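Local coordinates for protein inactive glucansucrase (Lactobacillus reuteri, PDB 5JBD) that belongs, as an inactive glucansucrase, to glycosyl hydrolase family 70, large multidomain proteins built around a TIM-type barrel, and carries a bound calcium ion, at residues Gly270-Asp278 / Gly727-His738; Phe756-Arg766 / Tyr781-Gly792. All coordinates share one frame; numbering follows the deposited sequence.

Contact 1. Residues Gly270-Asp278 / Gly727-His738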
loop_
_atom_site.group_PDB
_atom_site.type_symbol
_atom_site.label_atom_id
_atom_site.label_comp_id
_atom_site.label_asym_id
_atom_site.label_seq_id
_atom_site.Cartn_x
_atom_site.Cartn_y
_atom_site.Cartn_z
ATOM N N GLY A 270 1.310 22.477 -16.604
ATOM C CA GLY A 270 0.914 23.875 -16.699
ATOM C C GLY A 270 0.141 24.352 -15.475
ATOM O O GLY A 270 -0.623 25.310 -15.552
ATOM N N TYR A 271 0.372 23.703 -14.334
ATOM C CA TYR A 271 -0.194 24.130 -13.064
ATOM C C TYR A 271 0.860 25.029 -12.379
ATOM O O TYR A 271 1.737 25.581 -13.057
ATOM C CB TYR A 271 -0.559 22.906 -12.224
ATOM C CG TYR A 271 -1.621 21.980 -12.794
ATOM C CD1 TYR A 271 -2.508 22.390 -13.794
ATOM C CD2 TYR A 271 -1.768 20.700 -12.289
ATOM C CE1 TYR A 271 -3.471 21.533 -14.290
ATOM C CE2 TYR A 271 -2.737 19.842 -12.772
ATOM C CZ TYR A 271 -3.593 20.263 -13.769
ATOM O OH TYR A 271 -4.553 19.408 -14.254
ATOM N N ASN A 272 0.774 25.212 -11.061
ATOM C CA ASN A 272 1.729 26.060 -10.372
ATOM C C ASN A 272 3.141 25.619 -10.758
ATOM O O ASN A 272 3.487 24.460 -10.532
ATOM C CB ASN A 272 1.572 25.972 -8.854
ATOM C CG ASN A 272 2.370 27.039 -8.135
ATOM O OD1 ASN A 272 3.583 27.135 -8.285
ATOM N ND2 ASN A 272 1.688 27.842 -7.344
ATOM N N PRO A 273 3.950 26.530 -11.338
ATOM C CA PRO A 273 5.267 26.110 -11.814
ATOM C C PRO A 273 6.260 25.697 -10.709
ATOM O O PRO A 273 7.289 25.132 -11.037
ATOM C CB PRO A 273 5.778 27.335 -12.593
ATOM C CG PRO A 273 5.044 28.488 -12.004
ATOM C CD PRO A 273 3.703 27.965 -11.583
ATOM N N ASP A 274 5.973 26.003 -9.443
ATOM C CA ASP A 274 6.781 25.532 -8.321
ATOM C C ASP A 274 6.170 24.287 -7.635
ATOM O O ASP A 274 6.660 23.857 -6.597
ATOM C CB ASP A 274 6.979 26.672 -7.311
ATOM C CG ASP A 274 8.026 26.345 -6.249
ATOM O OD1 ASP A 274 9.127 25.894 -6.608
ATOM O OD2 ASP A 274 7.751 26.508 -5.043
ATOM N N GLY A 275 5.139 23.695 -8.237
ATOM C CA GLY A 275 4.419 22.571 -7.657
ATOM C C GLY A 275 4.988 21.236 -8.094
ATOM O O GLY A 275 4.284 20.421 -8.682
ATOM N N ASN A 276 6.253 21.012 -7.755
ATOM C CA ASN A 276 7.007 19.852 -8.183
ATOM C C ASN A 276 7.517 19.096 -6.955
ATOM O O ASN A 276 8.022 19.719 -6.020
ATOM C CB ASN A 276 8.201 20.350 -9.022
ATOM C CG ASN A 276 7.798 21.371 -10.110
ATOM O OD1 ASN A 276 7.033 21.075 -11.026
ATOM N ND2 ASN A 276 8.328 22.585 -10.002
ATOM N N PHE A 277 7.383 17.767 -6.945
ATOM C CA PHE A 277 7.925 16.965 -5.861
ATOM C C PHE A 277 9.471 17.010 -5.882
ATOM O O PHE A 277 10.082 17.128 -6.954
ATOM C CB PHE A 277 7.409 15.528 -5.931
ATOM C CG PHE A 277 5.946 15.393 -5.600
ATOM C CD1 PHE A 277 5.497 15.553 -4.291
ATOM C CD2 PHE A 277 5.011 15.103 -6.584
ATOM C CE1 PHE A 277 4.141 15.433 -3.981
ATOM C CE2 PHE A 277 3.660 14.980 -6.280
ATOM C CZ PHE A 277 3.222 15.143 -4.976
ATOM N N ASP A 278 10.066 16.940 -4.691
ATOM C CA ASP A 278 11.508 17.009 -4.473
ATOM C C ASP A 278 12.157 15.633 -4.344
ATOM O O ASP A 278 13.368 15.485 -4.561
ATOM C CB ASP A 278 11.792 17.808 -3.207
ATOM C CG ASP A 278 11.259 19.220 -3.294
ATOM O OD1 ASP A 278 11.823 20.020 -4.079
ATOM O OD2 ASP A 278 10.244 19.519 -2.614
ATOM N N GLY A 727 -5.411 17.972 -9.104
ATOM C CA GLY A 727 -4.017 18.162 -9.462
ATOM C C GLY A 727 -3.588 19.614 -9.350
ATOM O O GLY A 727 -2.458 19.900 -8.924
ATOM N N GLU A 728 -4.484 20.531 -9.732
ATOM C CA GLU A 728 -4.209 21.968 -9.627
ATOM C C GLU A 728 -4.016 22.363 -8.166
ATOM O O GLU A 728 -3.113 23.126 -7.826
ATOM C CB GLU A 728 -5.353 22.823 -10.206
ATOM C CG GLU A 728 -4.899 24.151 -10.725
ATOM C CD GLU A 728 -6.028 24.965 -11.336
ATOM O OE1 GLU A 728 -6.712 24.486 -12.271
ATOM O OE2 GLU A 728 -6.226 26.093 -10.873
ATOM N N GLU A 729 -4.892 21.854 -7.311
ATOM C CA GLU A 729 -4.779 22.089 -5.866
ATOM C C GLU A 729 -3.457 21.520 -5.308
ATOM O O GLU A 729 -2.739 22.213 -4.591
ATOM C CB GLU A 729 -5.989 21.505 -5.143
ATOM C CG GLU A 729 -7.253 22.351 -5.278
ATOM C CD GLU A 729 -8.512 21.655 -4.802
ATOM O OE1 GLU A 729 -8.491 20.411 -4.603
ATOM O OE2 GLU A 729 -9.547 22.353 -4.640
ATOM N N LEU A 730 -3.133 20.282 -5.688
ATOM C CA LEU A 730 -1.866 19.649 -5.304
ATOM C C LEU A 730 -0.655 20.533 -5.642
ATOM O O LEU A 730 0.205 20.783 -4.788
ATOM C CB LEU A 730 -1.709 18.277 -5.969
ATOM C CG LEU A 730 -0.366 17.545 -5.771
ATOM C CD1 LEU A 730 -0.030 17.379 -4.298
ATOM C CD2 LEU A 730 -0.392 16.187 -6.442
ATOM N N ALA A 731 -0.597 21.022 -6.878
ATOM C CA ALA A 731 0.526 21.870 -7.291
ATOM C C ALA A 731 0.630 23.165 -6.481
ATOM O O ALA A 731 1.737 23.584 -6.117
ATOM C CB ALA A 731 0.448 22.185 -8.777
ATOM N N ASN A 732 -0.512 23.804 -6.206
ATOM C CA ASN A 732 -0.532 24.993 -5.345
ATOM C C ASN A 732 -0.131 24.659 -3.910
ATOM O O ASN A 732 0.560 25.442 -3.271
ATOM C CB ASN A 732 -1.910 25.665 -5.352
ATOM C CG ASN A 732 -2.149 26.494 -6.602
ATOM O OD1 ASN A 732 -1.223 27.091 -7.186
ATOM N ND2 ASN A 732 -3.390 26.539 -7.020
ATOM N N THR A 733 -0.542 23.483 -3.426
ATOM C CA THR A 733 -0.169 23.023 -2.085
ATOM C C THR A 733 1.339 22.787 -1.966
ATOM O O THR A 733 1.961 23.220 -0.994
ATOM C CB THR A 733 -0.959 21.755 -1.697
ATOM O OG1 THR A 733 -2.361 22.046 -1.776
ATOM C CG2 THR A 733 -0.615 21.292 -0.286
ATOM N N ILE A 734 1.927 22.136 -2.974
ATOM C CA ILE A 734 3.380 21.916 -2.985
ATOM C C ILE A 734 4.120 23.260 -2.949
ATOM O O ILE A 734 5.091 23.423 -2.196
ATOM C CB ILE A 734 3.823 21.059 -4.186
ATOM C CG1 ILE A 734 3.280 19.639 -4.028
ATOM C CG2 ILE A 734 5.350 21.020 -4.295
ATOM C CD1 ILE A 734 3.341 18.804 -5.278
ATOM N N ALA A 735 3.648 24.216 -3.746
ATOM C CA ALA A 735 4.252 25.564 -3.796
ATOM C C ALA A 735 4.156 26.281 -2.452
ATOM O O ALA A 735 5.115 26.931 -2.023
ATOM C CB ALA A 735 3.609 26.402 -4.882
ATOM N N ALA A 736 2.999 26.153 -1.796
ATOM C CA ALA A 736 2.805 26.732 -0.461
ATOM C C ALA A 736 3.761 26.129 0.577
ATOM O O ALA A 736 4.340 26.857 1.379
ATOM C CB ALA A 736 1.355 26.574 -0.013
ATOM N N LEU A 737 3.949 24.815 0.539
ATOM C CA LEU A 737 4.916 24.161 1.425
ATOM C C LEU A 737 6.346 24.613 1.108
ATOM O O LEU A 737 7.127 24.882 2.016
ATOM C CB LEU A 737 4.798 22.639 1.329
ATOM C CG LEU A 737 3.467 22.073 1.856
ATOM C CD1 LEU A 737 3.286 20.633 1.432
ATOM C CD2 LEU A 737 3.377 22.191 3.374
ATOM N N HIS A 738 6.677 24.706 -0.186
ATOM C CA HIS A 738 7.972 25.239 -0.605
ATOM C C HIS A 738 8.188 26.661 -0.094
ATOM O O HIS A 738 9.262 26.972 0.405
ATOM C CB HIS A 738 8.115 25.236 -2.133
ATOM C CG HIS A 738 8.422 23.894 -2.716
ATOM N ND1 HIS A 738 8.178 23.600 -4.037
ATOM C CD2 HIS A 738 8.975 22.780 -2.175
ATOM C CE1 HIS A 738 8.545 22.357 -4.281
ATOM N NE2 HIS A 738 9.022 21.834 -3.166
HETATM O O HOH W 1 -6.658 19.827 -11.618
HETATM O O HOH W 2 -1.768 24.913 -9.607
#
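G275 lies against helix 727-738 with its CA 3.3 Å from A731 O, and loop 270-278 runs over it through a type I turn from N272 to G275. Y271 lays one ring face, near its rim, over E728 CA, while its CB meets A731 CB. A water joins N272 N to E728 O. N272, its CG anti to the backbone N (chi1 -169°), reaches the helix: ND2 donates to N732 OD1 at 3.0 Å, nearly straight and in both amide planes, although these stand 84° apart; N272 OD1 accepts from D274 N in an Asx turn. The loop joins helix 265-269 to strand 279-282 of the parallel barrel sheet, and the helix leads into the neighbouring barrel strand 743-748. H738 is gripped at both ring nitrogens: the ND1 hydrogen is split, in bent bonds, between D274 O (3.0 Å) and D274 OD2 (3.1 Å), the latter met from above its carboxylate plane, and NE2 donates to the syn lone pair of D278 OD2 at 2.7 Å. D278 OD2 also accepts from V744 N, which would hold the carboxylate in place. I734 CD1 makes a CH-pi contact over one F277 ring face, 3.8 Å from its centroid.

Contact 2. Residues Phe756-Arg766 / Tyr781-Gly792; sequences FSGQEAVTVTR and YANQIYFAYTTG
Y781 begins the pairing with R766: its O accepts from R766 N, and R766 CB sits over the centre of one Y781 ring face, 3.8 Å from the centroid. A chi1 of 50° turns this ring across R766; the Y781 OH hydrogen-bonds to E172 O. N783 and Q784 both face V764 in a G1 bulge, N783 N donating to T765 OG1 at 3.1 Å. Q784 exchanges two backbone bonds with V764, and Y786 two with V762, Y786 CB packing on V764 CG2. F787 O receives Q759 NE2 at 2.9 Å, in the plane of that amide, and the F787 ring edge meets A761 CB. Y789 carries the Q759 chain over one face: CG is 3.4 Å from the ring centroid, and the amide stacks on the ring, their planes 8° apart. T790 OG1 gives a 2.6 Å bond to the anti lone pair of E760 OE1, which also accepts from A838 N. T790 and T791 both donate from N to G758 O, a classic bulge, and T790 O lies over one face of the F756 ring, near its rim. Strand 784-791 is outermost in a six-stranded antiparallel sheet, beside 758-767, whose other edge pairs with 193-197.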
loop_
_atom_site.group_PDB
_atom_site.type_symbol
_atom_site.label_atom_id
_atom_site.label_comp_id
_atom_site.label_asym_id
_atom_site.label_seq_id
_atom_site.Cartn_x
_atom_site.Cartn_y
_atom_site.Cartn_z
ATOM N N PHE A 756 -8.189 -2.382 -13.102
ATOM C CA PHE A 756 -8.235 -2.362 -14.570
ATOM C C PHE A 756 -9.629 -2.780 -15.035
ATOM O O PHE A 756 -10.226 -3.691 -14.460
ATOM C CB PHE A 756 -7.198 -3.308 -15.193
ATOM C CG PHE A 756 -5.763 -2.879 -15.006
ATOM C CD1 PHE A 756 -5.315 -1.645 -15.473
ATOM C CD2 PHE A 756 -4.839 -3.736 -14.405
ATOM C CE1 PHE A 756 -3.986 -1.263 -15.318
ATOM C CE2 PHE A 756 -3.509 -3.357 -14.248
ATOM C CZ PHE A 756 -3.079 -2.120 -14.707
ATOM N N SER A 757 -10.150 -2.102 -16.059
ATOM C CA SER A 757 -11.484 -2.414 -16.609
ATOM C C SER A 757 -11.461 -3.423 -17.766
ATOM O O SER A 757 -12.506 -3.961 -18.132
ATOM C CB SER A 757 -12.175 -1.123 -17.060
ATOM O OG SER A 757 -11.454 -0.573 -18.151
ATOM N N GLY A 758 -10.286 -3.683 -18.334
ATOM C CA GLY A 758 -10.144 -4.587 -19.479
ATOM C C GLY A 758 -9.683 -5.989 -19.105
ATOM O O GLY A 758 -8.633 -6.152 -18.475
ATOM N N GLN A 759 -10.465 -6.994 -19.503
ATOM C CA GLN A 759 -10.101 -8.395 -19.315
ATOM C C GLN A 759 -9.217 -8.903 -20.447
ATOM O O GLN A 759 -9.300 -8.431 -21.597
ATOM C CB GLN A 759 -11.325 -9.298 -19.217
ATOM C CG GLN A 759 -12.008 -9.252 -17.869
ATOM C CD GLN A 759 -13.279 -10.080 -17.827
ATOM O OE1 GLN A 759 -14.306 -9.684 -18.382
ATOM N NE2 GLN A 759 -13.214 -11.240 -17.182
ATOM N N GLU A 760 -8.382 -9.878 -20.096
ATOM C CA GLU A 760 -7.435 -10.483 -21.011
ATOM C C GLU A 760 -7.346 -11.970 -20.691
ATOM O O GLU A 760 -7.369 -12.352 -19.523
ATOM C CB GLU A 760 -6.069 -9.811 -20.849
ATOM C CG GLU A 760 -5.040 -10.163 -21.921
ATOM C CD GLU A 760 -3.692 -9.485 -21.720
ATOM O OE1 GLU A 760 -3.511 -8.707 -20.744
ATOM O OE2 GLU A 760 -2.794 -9.748 -22.549
ATOM N N ALA A 761 -7.257 -12.810 -21.721
ATOM C CA ALA A 761 -7.015 -14.232 -21.506
ATOM C C ALA A 761 -5.534 -14.407 -21.200
ATOM O O ALA A 761 -4.676 -14.133 -22.045
ATOM C CB ALA A 761 -7.429 -15.070 -22.707
ATOM N N VAL A 762 -5.246 -14.838 -19.983
ATOM C CA VAL A 762 -3.870 -15.140 -19.558
ATOM C C VAL A 762 -3.797 -16.595 -19.119
ATOM O O VAL A 762 -4.804 -17.157 -18.693
ATOM C CB VAL A 762 -3.406 -14.223 -18.404
ATOM C CG1 VAL A 762 -3.114 -12.832 -18.930
ATOM C CG2 VAL A 762 -4.428 -14.153 -17.276
ATOM N N THR A 763 -2.621 -17.201 -19.240
ATOM C CA THR A 763 -2.399 -18.549 -18.755
ATOM C C THR A 763 -1.779 -18.444 -17.356
ATOM O O THR A 763 -0.753 -17.762 -17.179
ATOM C CB THR A 763 -1.512 -19.336 -19.717
ATOM O OG1 THR A 763 -2.119 -19.344 -21.019
ATOM C CG2 THR A 763 -1.345 -20.773 -19.241
ATOM N N VAL A 764 -2.401 -19.102 -16.370
ATOM C CA VAL A 764 -2.014 -18.926 -14.957
ATOM C C VAL A 764 -1.812 -20.202 -14.141
ATOM O O VAL A 764 -2.268 -21.281 -14.507
ATOM C CB VAL A 764 -3.029 -18.044 -14.193
ATOM C CG1 VAL A 764 -3.318 -16.757 -14.962
ATOM C CG2 VAL A 764 -4.323 -18.793 -13.880
ATOM N N THR A 765 -1.123 -20.037 -13.008
ATOM C CA THR A 765 -0.853 -21.123 -12.062
ATOM C C THR A 765 -1.042 -20.575 -10.650
ATOM O O THR A 765 -0.638 -19.442 -10.351
ATOM C CB THR A 765 0.576 -21.668 -12.244
ATOM O OG1 THR A 765 0.677 -22.285 -13.529
ATOM C CG2 THR A 765 0.942 -22.689 -11.170
ATOM N N ARG A 766 -1.660 -21.384 -9.792
ATOM C CA ARG A 766 -1.969 -20.991 -8.415
ATOM C C ARG A 766 -0.682 -21.038 -7.581
ATOM O O ARG A 766 -0.092 -22.094 -7.437
ATOM C CB ARG A 766 -3.002 -21.963 -7.816
ATOM C CG ARG A 766 -3.454 -21.658 -6.394
ATOM C CD ARG A 766 -4.326 -20.425 -6.335
ATOM N NE ARG A 766 -4.758 -20.164 -4.961
ATOM C CZ ARG A 766 -4.006 -19.598 -4.010
ATOM N NH1 ARG A 766 -2.749 -19.229 -4.264
ATOM N NH2 ARG A 766 -4.514 -19.410 -2.783
ATOM N N TYR A 781 -4.170 -25.681 -9.358
ATOM C CA TYR A 781 -4.267 -25.578 -10.821
ATOM C C TYR A 781 -3.026 -24.929 -11.421
ATOM O O TYR A 781 -2.398 -24.093 -10.781
ATOM C CB TYR A 781 -5.531 -24.832 -11.257
ATOM C CG TYR A 781 -5.808 -23.510 -10.589
ATOM C CD1 TYR A 781 -5.304 -22.322 -11.113
ATOM C CD2 TYR A 781 -6.630 -23.433 -9.467
ATOM C CE1 TYR A 781 -5.584 -21.097 -10.515
ATOM C CE2 TYR A 781 -6.921 -22.211 -8.859
ATOM C CZ TYR A 781 -6.400 -21.044 -9.387
ATOM O OH TYR A 781 -6.681 -19.834 -8.787
ATOM N N ALA A 782 -2.681 -25.350 -12.641
ATOM C CA ALA A 782 -1.521 -24.833 -13.372
ATOM C C ALA A 782 -1.839 -24.709 -14.851
ATOM O O ALA A 782 -2.574 -25.538 -15.406
ATOM C CB ALA A 782 -0.318 -25.754 -13.182
ATOM N N ASN A 783 -1.277 -23.682 -15.485
ATOM C CA ASN A 783 -1.373 -23.506 -16.936
ATOM C C ASN A 783 -2.827 -23.464 -17.430
ATOM O O ASN A 783 -3.170 -24.083 -18.441
ATOM C CB ASN A 783 -0.559 -24.601 -17.663
ATOM C CG ASN A 783 0.906 -24.620 -17.236
ATOM O OD1 ASN A 783 1.383 -25.593 -16.637
ATOM N ND2 ASN A 783 1.616 -23.546 -17.529
ATOM N N GLN A 784 -3.670 -22.735 -16.695
ATOM C CA GLN A 784 -5.090 -22.600 -17.010
ATOM C C GLN A 784 -5.369 -21.220 -17.553
ATOM O O GLN A 784 -4.885 -20.228 -17.004
ATOM C CB GLN A 784 -5.954 -22.799 -15.761
ATOM C CG GLN A 784 -5.949 -24.202 -15.180
ATOM C CD GLN A 784 -6.384 -25.256 -16.169
ATOM O OE1 GLN A 784 -7.416 -25.129 -16.824
ATOM N NE2 GLN A 784 -5.591 -26.316 -16.281
ATOM N N ILE A 785 -6.179 -21.148 -18.604
ATOM C CA ILE A 785 -6.610 -19.860 -19.130
ATOM C C ILE A 785 -7.616 -19.235 -18.158
ATOM O O ILE A 785 -8.584 -19.876 -17.769
ATOM C CB ILE A 785 -7.151 -19.975 -20.579
ATOM C CG1 ILE A 785 -6.005 -20.429 -21.495
ATOM C CG2 ILE A 785 -7.726 -18.636 -21.027
ATOM C CD1 ILE A 785 -6.290 -20.454 -22.969
ATOM N N TYR A 786 -7.371 -17.968 -17.822
ATOM C CA TYR A 786 -8.085 -17.216 -16.793
ATOM C C TYR A 786 -8.318 -15.809 -17.334
ATOM O O TYR A 786 -7.409 -15.212 -17.936
ATOM C CB TYR A 786 -7.168 -17.155 -15.553
ATOM C CG TYR A 786 -7.685 -16.456 -14.293
ATOM C CD1 TYR A 786 -8.810 -16.922 -13.614
ATOM C CD2 TYR A 786 -6.997 -15.365 -13.737
ATOM C CE1 TYR A 786 -9.254 -16.304 -12.441
ATOM C CE2 TYR A 786 -7.431 -14.742 -12.562
ATOM C CZ TYR A 786 -8.553 -15.212 -11.909
ATOM O OH TYR A 786 -9.001 -14.600 -10.745
ATOM N N PHE A 787 -9.521 -15.273 -17.133
ATOM C CA PHE A 787 -9.890 -13.982 -17.713
ATOM C C PHE A 787 -9.672 -12.825 -16.734
ATOM O O PHE A 787 -10.604 -12.130 -16.330
ATOM C CB PHE A 787 -11.337 -14.022 -18.229
ATOM C CG PHE A 787 -11.593 -15.083 -19.271
ATOM C CD1 PHE A 787 -10.735 -15.247 -20.362
ATOM C CD2 PHE A 787 -12.720 -15.888 -19.197
ATOM C CE1 PHE A 787 -10.983 -16.211 -21.331
ATOM C CE2 PHE A 787 -12.982 -16.845 -20.169
ATOM C CZ PHE A 787 -12.110 -17.007 -21.238
ATOM N N ALA A 788 -8.409 -12.607 -16.377
ATOM C CA ALA A 788 -8.047 -11.586 -15.392
ATOM C C ALA A 788 -8.276 -10.213 -15.964
ATOM O O ALA A 788 -8.106 -10.004 -17.173
ATOM C CB ALA A 788 -6.583 -11.730 -14.993
ATOM N N TYR A 789 -8.669 -9.283 -15.101
ATOM C CA TYR A 789 -8.629 -7.856 -15.423
ATOM C C TYR A 789 -7.167 -7.417 -15.367
ATOM O O TYR A 789 -6.551 -7.478 -14.307
ATOM C CB TYR A 789 -9.495 -7.056 -14.448
ATOM C CG TYR A 789 -10.970 -7.291 -14.676
ATOM C CD1 TYR A 789 -11.625 -8.375 -14.097
ATOM C CD2 TYR A 789 -11.699 -6.468 -15.522
ATOM C CE1 TYR A 789 -12.976 -8.605 -14.328
ATOM C CE2 TYR A 789 -13.058 -6.681 -15.757
ATOM C CZ TYR A 789 -13.686 -7.755 -15.161
ATOM O OH TYR A 789 -15.017 -7.981 -15.394
ATOM N N THR A 790 -6.615 -7.044 -16.520
ATOM C CA THR A 790 -5.198 -6.685 -16.659
ATOM C C THR A 790 -4.903 -5.402 -17.447
ATOM O O THR A 790 -3.764 -4.920 -17.431
ATOM C CB THR A 790 -4.453 -7.768 -17.446
ATOM O OG1 THR A 790 -4.974 -7.796 -18.773
ATOM C CG2 THR A 790 -4.602 -9.139 -16.816
ATOM N N THR A 791 -5.895 -4.876 -18.166
ATOM C CA THR A 791 -5.634 -3.944 -19.232
ATOM C C THR A 791 -6.295 -2.590 -18.955
ATOM O O THR A 791 -7.477 -2.515 -18.600
ATOM C CB THR A 791 -6.060 -4.564 -20.579
ATOM O OG1 THR A 791 -5.308 -5.766 -20.788
ATOM C CG2 THR A 791 -5.818 -3.605 -21.741
ATOM N N GLY A 792 -5.508 -1.528 -19.116
ATOM C CA GLY A 792 -5.959 -0.174 -18.827
ATOM C C GLY A 792 -4.807 0.740 -18.477
ATOM O O GLY A 792 -3.681 0.527 -18.926
HETATM O O HOH W 3 -9.000 -0.894 -20.452
#

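In the fold
Contact 1 and contact 2 are separate, with centres 39 Å apart and nearest atoms about 19 Å apart, and follow one another along the chain. Contact 1 fixes a loop and a helix on the outside of the parallel barrel sheet, at strands 279-282 and 743-748; contact 2 belongs to the antiparallel sheet. Strand 743-748 connects the two: helix 727-739 leads into it, and the chain then passes through strand 752-753 to 758-767. On that path N751 joins E237, D243 and N287 at the calcium ion, which is about 13 Å from the side chain of F756 in contact 2. D243 belongs to strand 242-244 of the same antiparallel sheet.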